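Superoxide dismutase (Leishmania major, PDB 4F2N) catalyses the dismutation of superoxide radicals to dioxygen and hydrogen peroxide at a mononuclear iron site, working as an iron-dependent enzyme of the iron/manganese superoxide dismutase family. Local coordinates at residues L87-I92 against K96-Q101; K80-I85 against N100-H105; K124-A129 against E219-M224; N128-A131 against S136-D139; V149-F152 against W156-L159. All coordinates share one frame; numbering follows the deposited sequence.

Contact 1: L87-I92 against K96-Q101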
# COMPACT_ATOMS: atom_id res chain seq x y z
N LEU B 87 -5.07 -17.11 12.78
CA LEU B 87 -4.16 -17.64 13.77
C LEU B 87 -3.42 -18.90 13.31
O LEU B 87 -2.29 -19.13 13.71
CB LEU B 87 -4.87 -17.87 15.11
CG LEU B 87 -5.33 -16.57 15.81
CD1 LEU B 87 -6.10 -16.92 17.09
CD2 LEU B 87 -4.17 -15.62 16.13
N ALA B 88 -4.06 -19.71 12.47
CA ALA B 88 -3.46 -20.94 11.96
C ALA B 88 -2.48 -20.68 10.80
O ALA B 88 -1.62 -21.51 10.51
CB ALA B 88 -4.56 -21.89 11.51
N THR B 89 -2.58 -19.51 10.16
CA THR B 89 -1.72 -19.20 8.99
C THR B 89 -0.62 -18.16 9.25
O THR B 89 0.35 -18.09 8.49
CB THR B 89 -2.56 -18.76 7.77
OG1 THR B 89 -3.41 -17.64 8.10
CG2 THR B 89 -3.44 -19.92 7.28
N THR B 90 -0.76 -17.38 10.33
CA THR B 90 0.19 -16.30 10.65
C THR B 90 1.61 -16.85 10.81
O THR B 90 1.83 -17.91 11.41
CB THR B 90 -0.25 -15.46 11.88
OG1 THR B 90 0.63 -14.33 12.04
CG2 THR B 90 -0.26 -16.29 13.18
N GLY B 91 2.56 -16.14 10.22
CA GLY B 91 3.97 -16.51 10.29
C GLY B 91 4.37 -17.79 9.58
O GLY B 91 5.50 -18.23 9.74
N ILE B 92 3.47 -18.39 8.79
CA ILE B 92 3.77 -19.60 8.02
C ILE B 92 3.89 -19.25 6.52
O ILE B 92 2.92 -18.82 5.87
CB ILE B 92 2.71 -20.70 8.24
CG1 ILE B 92 2.67 -21.09 9.72
CG2 ILE B 92 2.98 -21.92 7.35
CD1 ILE B 92 1.82 -22.31 10.02
N LYS B 96 0.94 -17.74 3.22
CA LYS B 96 0.84 -16.27 3.14
C LYS B 96 -0.37 -15.78 2.34
O LYS B 96 -1.03 -14.79 2.70
CB LYS B 96 2.14 -15.65 2.58
CG LYS B 96 2.27 -14.14 2.88
CD LYS B 96 2.16 -13.83 4.38
CE LYS B 96 2.00 -12.34 4.68
NZ LYS B 96 3.25 -11.58 4.37
N VAL B 97 -0.67 -16.48 1.25
CA VAL B 97 -1.77 -16.06 0.40
C VAL B 97 -3.09 -16.15 1.17
O VAL B 97 -3.85 -15.18 1.22
CB VAL B 97 -1.81 -16.85 -0.93
CG1 VAL B 97 -3.07 -16.55 -1.72
CG2 VAL B 97 -0.59 -16.49 -1.77
N MET B 98 -3.33 -17.29 1.81
CA MET B 98 -4.54 -17.40 2.60
C MET B 98 -4.55 -16.45 3.81
O MET B 98 -5.59 -15.85 4.13
CB MET B 98 -4.77 -18.84 3.06
CG MET B 98 -6.02 -18.98 3.92
SD MET B 98 -6.71 -20.65 3.88
CE MET B 98 -5.30 -21.65 4.42
N PHE B 99 -3.40 -16.32 4.47
CA PHE B 99 -3.33 -15.38 5.61
C PHE B 99 -3.81 -14.00 5.18
O PHE B 99 -4.66 -13.39 5.83
CB PHE B 99 -1.90 -15.29 6.20
CG PHE B 99 -1.75 -14.17 7.19
CD1 PHE B 99 -2.10 -14.37 8.53
CD2 PHE B 99 -1.33 -12.90 6.78
CE1 PHE B 99 -1.98 -13.35 9.45
CE2 PHE B 99 -1.23 -11.86 7.71
CZ PHE B 99 -1.57 -12.10 9.04
N ASN B 100 -3.27 -13.51 4.06
CA ASN B 100 -3.58 -12.18 3.60
C ASN B 100 -5.07 -12.00 3.31
O ASN B 100 -5.63 -10.96 3.66
CB ASN B 100 -2.74 -11.80 2.36
CG ASN B 100 -1.28 -11.50 2.70
OD1 ASN B 100 -0.93 -11.15 3.83
ND2 ASN B 100 -0.41 -11.59 1.69
N GLN B 101 -5.71 -12.99 2.69
CA GLN B 101 -7.15 -12.82 2.36
C GLN B 101 -7.98 -12.89 3.65
O GLN B 101 -8.93 -12.12 3.82
CB GLN B 101 -7.63 -13.87 1.36
CG GLN B 101 -6.81 -13.95 0.07
CD GLN B 101 -6.82 -12.66 -0.71
OE1 GLN B 101 -7.87 -12.16 -1.14
NE2 GLN B 101 -5.66 -12.09 -0.89
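K96, first in line on helix 96-113, meets I92 at the backbone: its N lies 3.5 Å from I92 O, but the angle is too poor for a hydrogen bond. Two residues on, M98 bends its chain at the thioether (chi3 56°), and the terminal CE ends 3.8 Å from T89 CG2, the two side chains crossing at about a right angle; L70 and I85 also pack on this methionine. F99 carries most of the rest. Its CB is 3.4 Å from T89 OG1, and that same hydroxyl stands at the ring edge, near the ring plane. The hydroxyl's polar partners lie in its own helix: T89 OG1 is hydrogen-bonded to I85 O and weakly to I86 O; against F99 it makes van der Waals contact. Farther out along the ring, F99 CE1 meets T90 CB at 3.7 Å, an oblique approach. T90 is the first residue to leave helical phi/psi, inside a type II turn that runs from T89 to I92, closed by the bond from I92 N to T89 O (3.1 Å), with G91 at positive phi. This beta turn begins the short link between two consecutive helices, 82-89 and 96-113, of the iron/manganese superoxide dismutase alpha-hairpin domain.

Contact 2: K80-I85 against N100-H105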
# COMPACT_ATOMS: atom_id res chain seq x y z
N LYS B 80 -15.87 -22.58 11.23
CA LYS B 80 -14.90 -21.93 12.12
C LYS B 80 -14.85 -20.43 11.90
O LYS B 80 -15.27 -19.96 10.84
CB LYS B 80 -13.51 -22.54 11.92
CG LYS B 80 -13.41 -23.97 12.42
CD LYS B 80 -12.22 -24.65 11.76
CE LYS B 80 -11.77 -25.92 12.50
NZ LYS B 80 -12.89 -26.56 13.24
N THR B 81 -14.36 -19.69 12.89
CA THR B 81 -14.15 -18.23 12.73
C THR B 81 -13.04 -17.92 11.74
O THR B 81 -12.07 -18.68 11.56
CB THR B 81 -13.81 -17.51 14.06
OG1 THR B 81 -12.60 -18.05 14.61
CG2 THR B 81 -14.96 -17.68 15.08
N ILE B 82 -13.19 -16.77 11.10
CA ILE B 82 -12.12 -16.22 10.27
C ILE B 82 -10.85 -16.03 11.10
O ILE B 82 -9.76 -16.31 10.62
CB ILE B 82 -12.58 -14.90 9.62
CG1 ILE B 82 -13.83 -15.14 8.73
CG2 ILE B 82 -11.44 -14.26 8.81
CD1 ILE B 82 -13.64 -16.14 7.60
N GLU B 83 -10.98 -15.59 12.36
CA GLU B 83 -9.81 -15.44 13.23
C GLU B 83 -9.03 -16.74 13.43
O GLU B 83 -7.80 -16.76 13.56
CB GLU B 83 -10.26 -14.91 14.58
CG GLU B 83 -10.60 -13.44 14.50
CD GLU B 83 -11.40 -12.97 15.69
OE1 GLU B 83 -10.79 -12.86 16.77
OE2 GLU B 83 -12.62 -12.70 15.52
N GLU B 84 -9.75 -17.86 13.45
CA GLU B 84 -9.07 -19.14 13.53
C GLU B 84 -8.16 -19.36 12.30
O GLU B 84 -7.04 -19.86 12.42
CB GLU B 84 -10.09 -20.27 13.69
CG GLU B 84 -9.48 -21.64 13.85
CD GLU B 84 -10.40 -22.64 14.55
OE1 GLU B 84 -11.40 -22.24 15.22
OE2 GLU B 84 -10.13 -23.85 14.42
N ILE B 85 -8.64 -18.96 11.12
CA ILE B 85 -7.80 -19.07 9.91
C ILE B 85 -6.54 -18.18 10.03
O ILE B 85 -5.42 -18.61 9.76
CB ILE B 85 -8.59 -18.77 8.62
CG1 ILE B 85 -9.86 -19.65 8.50
CG2 ILE B 85 -7.69 -18.90 7.40
CD1 ILE B 85 -10.73 -19.33 7.30
N ASN B 100 -3.27 -13.51 4.06
CA ASN B 100 -3.58 -12.18 3.60
C ASN B 100 -5.07 -12.00 3.31
O ASN B 100 -5.63 -10.96 3.66
CB ASN B 100 -2.74 -11.80 2.36
CG ASN B 100 -1.28 -11.50 2.70
OD1 ASN B 100 -0.93 -11.15 3.83
ND2 ASN B 100 -0.41 -11.59 1.69
N GLN B 101 -5.71 -12.99 2.69
CA GLN B 101 -7.15 -12.82 2.36
C GLN B 101 -7.98 -12.89 3.65
O GLN B 101 -8.93 -12.12 3.82
CB GLN B 101 -7.63 -13.87 1.36
CG GLN B 101 -6.81 -13.95 0.07
CD GLN B 101 -6.82 -12.66 -0.71
OE1 GLN B 101 -7.87 -12.16 -1.14
NE2 GLN B 101 -5.66 -12.09 -0.89
N ALA B 102 -7.63 -13.81 4.54
CA ALA B 102 -8.39 -14.00 5.81
C ALA B 102 -8.26 -12.79 6.72
O ALA B 102 -9.28 -12.23 7.21
CB ALA B 102 -7.94 -15.27 6.52
N ALA B 103 -7.03 -12.31 6.88
CA ALA B 103 -6.78 -11.10 7.69
C ALA B 103 -7.46 -9.88 7.06
O ALA B 103 -8.11 -9.13 7.77
CB ALA B 103 -5.29 -10.85 7.89
N GLN B 104 -7.32 -9.67 5.75
CA GLN B 104 -8.02 -8.53 5.12
C GLN B 104 -9.54 -8.62 5.26
O GLN B 104 -10.22 -7.59 5.44
CB GLN B 104 -7.62 -8.33 3.65
CG GLN B 104 -6.21 -7.75 3.48
CD GLN B 104 -6.11 -6.29 3.97
OE1 GLN B 104 -6.01 -6.03 5.18
NE2 GLN B 104 -6.12 -5.35 3.03
N HIS B 105 -10.09 -9.84 5.18
CA HIS B 105 -11.54 -10.01 5.38
C HIS B 105 -11.92 -9.58 6.78
O HIS B 105 -12.85 -8.78 6.97
CB HIS B 105 -12.00 -11.45 5.06
CG HIS B 105 -13.46 -11.72 5.37
ND1 HIS B 105 -14.44 -10.80 5.16
CD2 HIS B 105 -14.09 -12.86 5.87
CE1 HIS B 105 -15.63 -11.33 5.50
NE2 HIS B 105 -15.42 -12.58 5.96
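I82 and I85, one turn apart on helix 82-89, face A102 and H105 on helix 96-113, and most of what passes between them is apolar packing. A102 takes a branch from each isoleucine: I85 CG2 lies 3.7 Å from A102 CB, while I82 CG2 reaches the same methyl at 4.3 Å and comes closer to the backbone, 3.4 Å from A102 O. In both isoleucines CG2 stands anti to the backbone N, which sends the same branch toward the small alanine. The second kind of contact is aliphatic against imidazole. I82 CG1 sits 3.7 Å from H105 CD2, approaching obliquely, whereas I82 CD1 is at the ring edge, in its plane; the two side chains cross at about a right angle. Polar bonds lie around this patch. T81 caps the helix start, its OG1 accepting from E84 N (3.1 Å, 143°), and E83 is bound to the backbone N of T25 and L26. H105 ND1 is hydrogen-bonded to H63 NE2, whose ring also meets that of H105. No hydrogen bond joins the two segments, so they meet by van der Waals packing, and the buried imidazole leans its carbon edge on I82 while its ND1 is satisfied by a histidine of helix 52-71.

Contact 3: K124-A129 against E219-M224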
# COMPACT_ATOMS: atom_id res chain seq x y z
N LYS B 124 -19.70 7.39 28.20
CA LYS B 124 -18.85 7.80 29.31
C LYS B 124 -17.81 6.74 29.72
O LYS B 124 -16.65 7.07 30.00
CB LYS B 124 -19.75 8.24 30.49
CG LYS B 124 -19.03 8.78 31.72
CD LYS B 124 -18.11 9.95 31.40
CE LYS B 124 -18.90 11.14 30.89
NZ LYS B 124 -17.99 12.30 30.67
N THR B 125 -18.19 5.46 29.72
CA THR B 125 -17.25 4.39 30.12
C THR B 125 -15.98 4.44 29.26
O THR B 125 -14.85 4.39 29.77
CB THR B 125 -17.90 2.99 30.01
OG1 THR B 125 -18.96 2.91 30.96
CG2 THR B 125 -16.87 1.89 30.33
N LEU B 126 -16.19 4.58 27.96
CA LEU B 126 -15.09 4.61 26.99
C LEU B 126 -14.27 5.88 27.12
O LEU B 126 -13.04 5.83 27.12
CB LEU B 126 -15.60 4.42 25.56
CG LEU B 126 -14.49 4.34 24.49
CD1 LEU B 126 -13.47 3.24 24.78
CD2 LEU B 126 -15.13 4.16 23.11
N GLU B 127 -14.96 7.02 27.23
CA GLU B 127 -14.29 8.31 27.42
C GLU B 127 -13.31 8.28 28.61
O GLU B 127 -12.15 8.67 28.47
CB GLU B 127 -15.32 9.42 27.63
CG GLU B 127 -14.70 10.81 27.62
CD GLU B 127 -15.76 11.90 27.68
OE1 GLU B 127 -16.93 11.59 28.03
OE2 GLU B 127 -15.42 13.06 27.37
N ASN B 128 -13.79 7.80 29.76
CA ASN B 128 -12.97 7.65 30.96
C ASN B 128 -11.74 6.76 30.71
O ASN B 128 -10.63 7.09 31.14
CB ASN B 128 -13.79 7.09 32.14
CG ASN B 128 -14.85 8.06 32.64
OD1 ASN B 128 -14.75 9.27 32.44
ND2 ASN B 128 -15.86 7.52 33.31
N ALA B 129 -11.95 5.64 30.02
CA ALA B 129 -10.86 4.67 29.77
C ALA B 129 -9.79 5.26 28.86
O ALA B 129 -8.59 5.08 29.09
CB ALA B 129 -11.41 3.40 29.16
N GLU B 219 -20.27 3.55 20.14
CA GLU B 219 -21.01 2.52 20.89
C GLU B 219 -20.45 1.11 20.63
O GLU B 219 -20.33 0.29 21.55
CB GLU B 219 -22.52 2.61 20.60
CG GLU B 219 -23.09 3.94 21.08
CD GLU B 219 -24.56 4.13 20.76
OE1 GLU B 219 -25.25 3.13 20.47
OE2 GLU B 219 -25.05 5.28 20.80
N PHE B 220 -20.11 0.83 19.37
CA PHE B 220 -19.47 -0.45 19.06
C PHE B 220 -18.10 -0.50 19.71
O PHE B 220 -17.72 -1.52 20.27
CB PHE B 220 -19.34 -0.67 17.54
CG PHE B 220 -18.52 -1.87 17.20
CD1 PHE B 220 -19.06 -3.16 17.31
CD2 PHE B 220 -17.19 -1.72 16.79
CE1 PHE B 220 -18.29 -4.27 17.00
CE2 PHE B 220 -16.42 -2.83 16.48
CZ PHE B 220 -16.98 -4.10 16.57
N VAL B 221 -17.33 0.58 19.60
CA VAL B 221 -15.99 0.61 20.20
C VAL B 221 -16.12 0.35 21.72
O VAL B 221 -15.36 -0.42 22.29
CB VAL B 221 -15.24 1.94 19.94
CG1 VAL B 221 -13.87 1.93 20.60
CG2 VAL B 221 -15.11 2.20 18.43
N CYS B 222 -17.09 1.00 22.36
CA CYS B 222 -17.27 0.81 23.80
C CYS B 222 -17.69 -0.63 24.16
O CYS B 222 -17.21 -1.20 25.14
CB CYS B 222 -18.27 1.83 24.35
SG CYS B 222 -18.39 1.79 26.16
N HIS B 223 -18.60 -1.21 23.36
CA HIS B 223 -18.97 -2.63 23.49
C HIS B 223 -17.74 -3.51 23.41
O HIS B 223 -17.56 -4.42 24.24
CB HIS B 223 -19.98 -3.03 22.42
CG HIS B 223 -20.39 -4.50 22.48
ND1 HIS B 223 -21.32 -4.97 23.35
CD2 HIS B 223 -19.94 -5.62 21.75
CE1 HIS B 223 -21.46 -6.30 23.18
NE2 HIS B 223 -20.62 -6.69 22.21
N MET B 224 -16.88 -3.26 22.43
CA MET B 224 -15.62 -4.01 22.30
C MET B 224 -14.71 -3.81 23.52
O MET B 224 -14.09 -4.75 24.02
CB MET B 224 -14.89 -3.58 21.01
CG MET B 224 -15.59 -4.01 19.71
SD MET B 224 -15.92 -5.79 19.61
CE MET B 224 -14.33 -6.52 19.98
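L126 and C222 meet where two helices of the C-terminal alpha/beta domain cross, helix 124-134 over the terminal helix 218-229. The short axes pass 9.3 Å apart at 70°, and the CA atoms of this pair come within 5.4 Å of each other. L126 carries most of the contact. With CG anti to the backbone N (chi1 -176°), its side chain leans out to the other helix and divides its touch: the CD2 methyl goes to V221, 3.6 Å from V221 CG1, and CB lies beside the cysteine. The leucine and valine side chains cross at about a right angle, so branch meets branch rather than running alongside. CD2 also rests 3.8 Å from C222 N, over the backbone of the helix it faces. W218 and Y225, about a turn to each side of C222 on helix 218-229, also touch the leucine. V221 also packs on I187 and F188 of strand 185-191, which ties the crossing to the central sheet. C222 directs its thiol at helix 124-134, where SG lies near both L126 and T125, and its side chain also touches P123. K124 and E127 form a salt bridge along their own helix and do not bridge the two. No hydrogen bond crosses the interface. The sulfur is held by plain van der Waals contact, C222 SG lying 3.9 Å from L126 CB and 4.1 Å from T125 CB.

Contact 4: N128-A131 against S136-D139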
# COMPACT_ATOMS: atom_id res chain seq x y z
N ASN B 128 -13.79 7.80 29.76
CA ASN B 128 -12.97 7.65 30.96
C ASN B 128 -11.74 6.76 30.71
O ASN B 128 -10.63 7.09 31.14
CB ASN B 128 -13.79 7.09 32.14
CG ASN B 128 -14.85 8.06 32.64
OD1 ASN B 128 -14.75 9.27 32.44
ND2 ASN B 128 -15.86 7.52 33.31
N ALA B 129 -11.95 5.64 30.02
CA ALA B 129 -10.86 4.67 29.77
C ALA B 129 -9.79 5.26 28.86
O ALA B 129 -8.59 5.08 29.09
CB ALA B 129 -11.41 3.40 29.16
N ILE B 130 -10.23 5.95 27.81
CA ILE B 130 -9.31 6.62 26.87
C ILE B 130 -8.55 7.74 27.60
O ILE B 130 -7.32 7.85 27.47
CB ILE B 130 -10.03 7.13 25.60
CG1 ILE B 130 -10.49 5.92 24.77
CG2 ILE B 130 -9.14 8.05 24.77
CD1 ILE B 130 -11.31 6.23 23.54
N ALA B 131 -9.25 8.55 28.40
CA ALA B 131 -8.56 9.63 29.14
C ALA B 131 -7.59 9.07 30.17
O ALA B 131 -6.52 9.62 30.39
CB ALA B 131 -9.56 10.59 29.79
N SER B 136 -6.40 12.50 27.69
CA SER B 136 -7.71 13.00 27.22
C SER B 136 -8.03 12.34 25.88
O SER B 136 -7.14 11.77 25.22
CB SER B 136 -7.68 14.51 27.04
OG SER B 136 -6.93 14.87 25.90
N VAL B 137 -9.29 12.46 25.45
CA VAL B 137 -9.71 11.95 24.14
C VAL B 137 -8.97 12.71 23.03
O VAL B 137 -8.50 12.12 22.05
CB VAL B 137 -11.26 12.00 23.97
CG1 VAL B 137 -11.68 11.73 22.53
CG2 VAL B 137 -11.93 10.99 24.91
N ASP B 138 -8.84 14.03 23.18
CA ASP B 138 -8.10 14.85 22.20
C ASP B 138 -6.65 14.39 22.00
O ASP B 138 -6.19 14.28 20.86
CB ASP B 138 -8.16 16.33 22.57
CG ASP B 138 -9.57 16.90 22.50
OD1 ASP B 138 -10.46 16.30 21.85
OD2 ASP B 138 -9.82 17.97 23.10
N ASP B 139 -5.95 14.10 23.10
CA ASP B 139 -4.57 13.60 23.03
C ASP B 139 -4.50 12.20 22.37
O ASP B 139 -3.60 11.93 21.56
CB ASP B 139 -3.89 13.58 24.40
CG ASP B 139 -3.67 14.97 25.01
OD1 ASP B 139 -3.34 15.95 24.31
OD2 ASP B 139 -3.80 15.09 26.24
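I130 CG2 is the hub: it lies 4.0 Å from V137 CA, 4.1 Å from V137 CG2 and 4.2 Å from S136 O, so a single methyl rests against the start of the next helix. With chi1 at -68°, CG1 of I130 lies beside the backbone N and CG2 is left anti to it, the placement that brings it to V137. The isoleucine and valine side chains cross obliquely. Beside them A131 and S136 come together mainly through their backbones, with A131 CA 3.9 Å from S136 N and the methyl CB of A131 4.0 Å from S136 CA. One step further out is the helix cap, which probably steadies the S136 backbone. S136 occupies the N-cap position, and its OG accepts from D139 N over 3.1 Å at a nearly straight 167°; a weak bond runs from the same hydroxyl to D139 OD2. The CB of S136 points away from helix 124-134, and it is mostly the backbone that meets A131. No hydrogen bond spans the two segments. M122 touches both I130 and V137, giving the small apolar cluster a third member from the loop. The contact closes the short link between helix 124-134 and helix 137-149, and the latter runs on to the loop that leads into strand 155-161.

Contact 5: V149-F152 against W156-L159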
# COMPACT_ATOMS: atom_id res chain seq x y z
N VAL B 149 -0.81 8.49 9.86
CA VAL B 149 -0.08 9.28 8.86
C VAL B 149 1.30 8.66 8.60
O VAL B 149 1.75 8.56 7.45
CB VAL B 149 0.09 10.73 9.33
CG1 VAL B 149 1.17 11.46 8.52
CG2 VAL B 149 -1.25 11.45 9.17
N ASN B 150 1.95 8.25 9.68
CA ASN B 150 3.31 7.74 9.63
C ASN B 150 3.43 6.28 9.22
O ASN B 150 4.53 5.78 9.11
CB ASN B 150 3.97 7.92 10.99
CG ASN B 150 4.26 9.36 11.31
OD1 ASN B 150 4.34 10.22 10.44
ND2 ASN B 150 4.47 9.62 12.59
N ASN B 151 2.31 5.59 9.02
CA ASN B 151 2.36 4.17 8.68
C ASN B 151 2.77 4.03 7.21
O ASN B 151 1.93 4.23 6.31
CB ASN B 151 1.01 3.51 8.93
CG ASN B 151 1.11 2.01 8.99
OD1 ASN B 151 2.17 1.49 9.24
ND2 ASN B 151 0.00 1.33 8.85
N PHE B 152 4.03 3.70 6.95
CA PHE B 152 4.55 3.77 5.57
C PHE B 152 3.92 2.67 4.73
O PHE B 152 3.94 1.50 5.13
CB PHE B 152 6.08 3.59 5.54
CG PHE B 152 6.70 3.84 4.20
CD1 PHE B 152 6.69 5.11 3.64
CD2 PHE B 152 7.27 2.81 3.49
CE1 PHE B 152 7.28 5.35 2.39
CE2 PHE B 152 7.85 3.04 2.24
CZ PHE B 152 7.84 4.30 1.69
N TRP B 156 -2.96 -0.58 8.55
CA TRP B 156 -4.05 -0.34 9.49
C TRP B 156 -3.47 0.28 10.73
O TRP B 156 -2.34 -0.07 11.18
CB TRP B 156 -4.73 -1.69 9.86
CG TRP B 156 -5.33 -2.38 8.66
CD1 TRP B 156 -4.68 -3.24 7.75
CD2 TRP B 156 -6.72 -2.31 8.19
NE1 TRP B 156 -5.55 -3.67 6.78
CE2 TRP B 156 -6.79 -3.13 6.97
CE3 TRP B 156 -7.88 -1.66 8.64
CZ2 TRP B 156 -7.96 -3.30 6.28
CZ3 TRP B 156 -9.08 -1.83 7.90
CH2 TRP B 156 -9.11 -2.63 6.76
N THR B 157 -4.25 1.17 11.33
CA THR B 157 -3.91 1.73 12.63
C THR B 157 -5.03 1.32 13.62
O THR B 157 -6.23 1.42 13.30
CB THR B 157 -3.78 3.26 12.55
OG1 THR B 157 -2.72 3.55 11.64
CG2 THR B 157 -3.42 3.86 13.92
N TRP B 158 -4.62 0.91 14.81
CA TRP B 158 -5.52 0.23 15.74
C TRP B 158 -5.49 0.84 17.09
O TRP B 158 -4.43 1.29 17.55
CB TRP B 158 -5.00 -1.20 15.94
CG TRP B 158 -4.90 -2.01 14.67
CD1 TRP B 158 -3.80 -2.12 13.80
CD2 TRP B 158 -5.92 -2.90 14.11
NE1 TRP B 158 -4.09 -2.97 12.77
CE2 TRP B 158 -5.34 -3.47 12.88
CE3 TRP B 158 -7.22 -3.27 14.48
CZ2 TRP B 158 -6.03 -4.38 12.07
CZ3 TRP B 158 -7.94 -4.17 13.65
CH2 TRP B 158 -7.33 -4.73 12.48
N LEU B 159 -6.62 0.81 17.76
CA LEU B 159 -6.67 0.97 19.23
C LEU B 159 -7.01 -0.41 19.79
O LEU B 159 -8.02 -1.02 19.42
CB LEU B 159 -7.74 2.00 19.65
CG LEU B 159 -7.95 2.26 21.15
CD1 LEU B 159 -6.70 2.86 21.79
CD2 LEU B 159 -9.12 3.22 21.33
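The loop between helix 137-149 and strand 155-161 folds back here on the first strand of the three-stranded antiparallel sheet, beside the iron site. N151 makes the approach. Its CG is anti to the backbone N (chi1 -163°), which swings the amide toward the strand, and ND2 comes to lie 3.5 Å from W156 N and 3.6 Å from W156 O. Neither is a hydrogen bond across the contact: the polar partner of ND2 is T173 O, on neighbouring strand 168-174. The amide therefore brushes the backbone of one strand while bonded to the next. T157 only just joins in, its OG1 4.5 Å from N151 ND2, and a weak hydrogen bond links that hydroxyl to S172. The CB of W156 points away from N151. NE1 is hydrogen-bonded to Q104 OE1, a grip likely to limit rotation of the indole, and the ring meets H108 edge-to-face and touches D191. Those two are iron ligands, and the tryptophan side chain lies about 4 Å from the iron itself. F152, next to N151, packs its ring edge-to-face with W193 of the second subunit. A tryptophan beside the metal, in contact with the ligands H108 and D191 on the central sheet, and a loop leading on to the dimer interface are characteristic of the iron/manganese superoxide dismutase active site.

Overall arrangement
Contacts 1 and 2 both join helix 82-89 to helix 96-113 in the alpha-hairpin domain, contact 1 at the partly exposed turn end and contact 2 buried; M98 of one packs on I85 of the other. Contacts 3 and 4 share helix 124-134 in the C-terminal domain, touching through E127 and V137. Again one is a buried crossing and the other a partly buried corner next in sequence. Contacts 2 to 4 are mainly apolar, contact 1 sets two threonines against F99 and M98, and none has a hydrogen bond across it. Contact 5 differs: a polar amide lies against a buried strand near the iron, and Q104 to W156 ties it to contact 2 across the two domains.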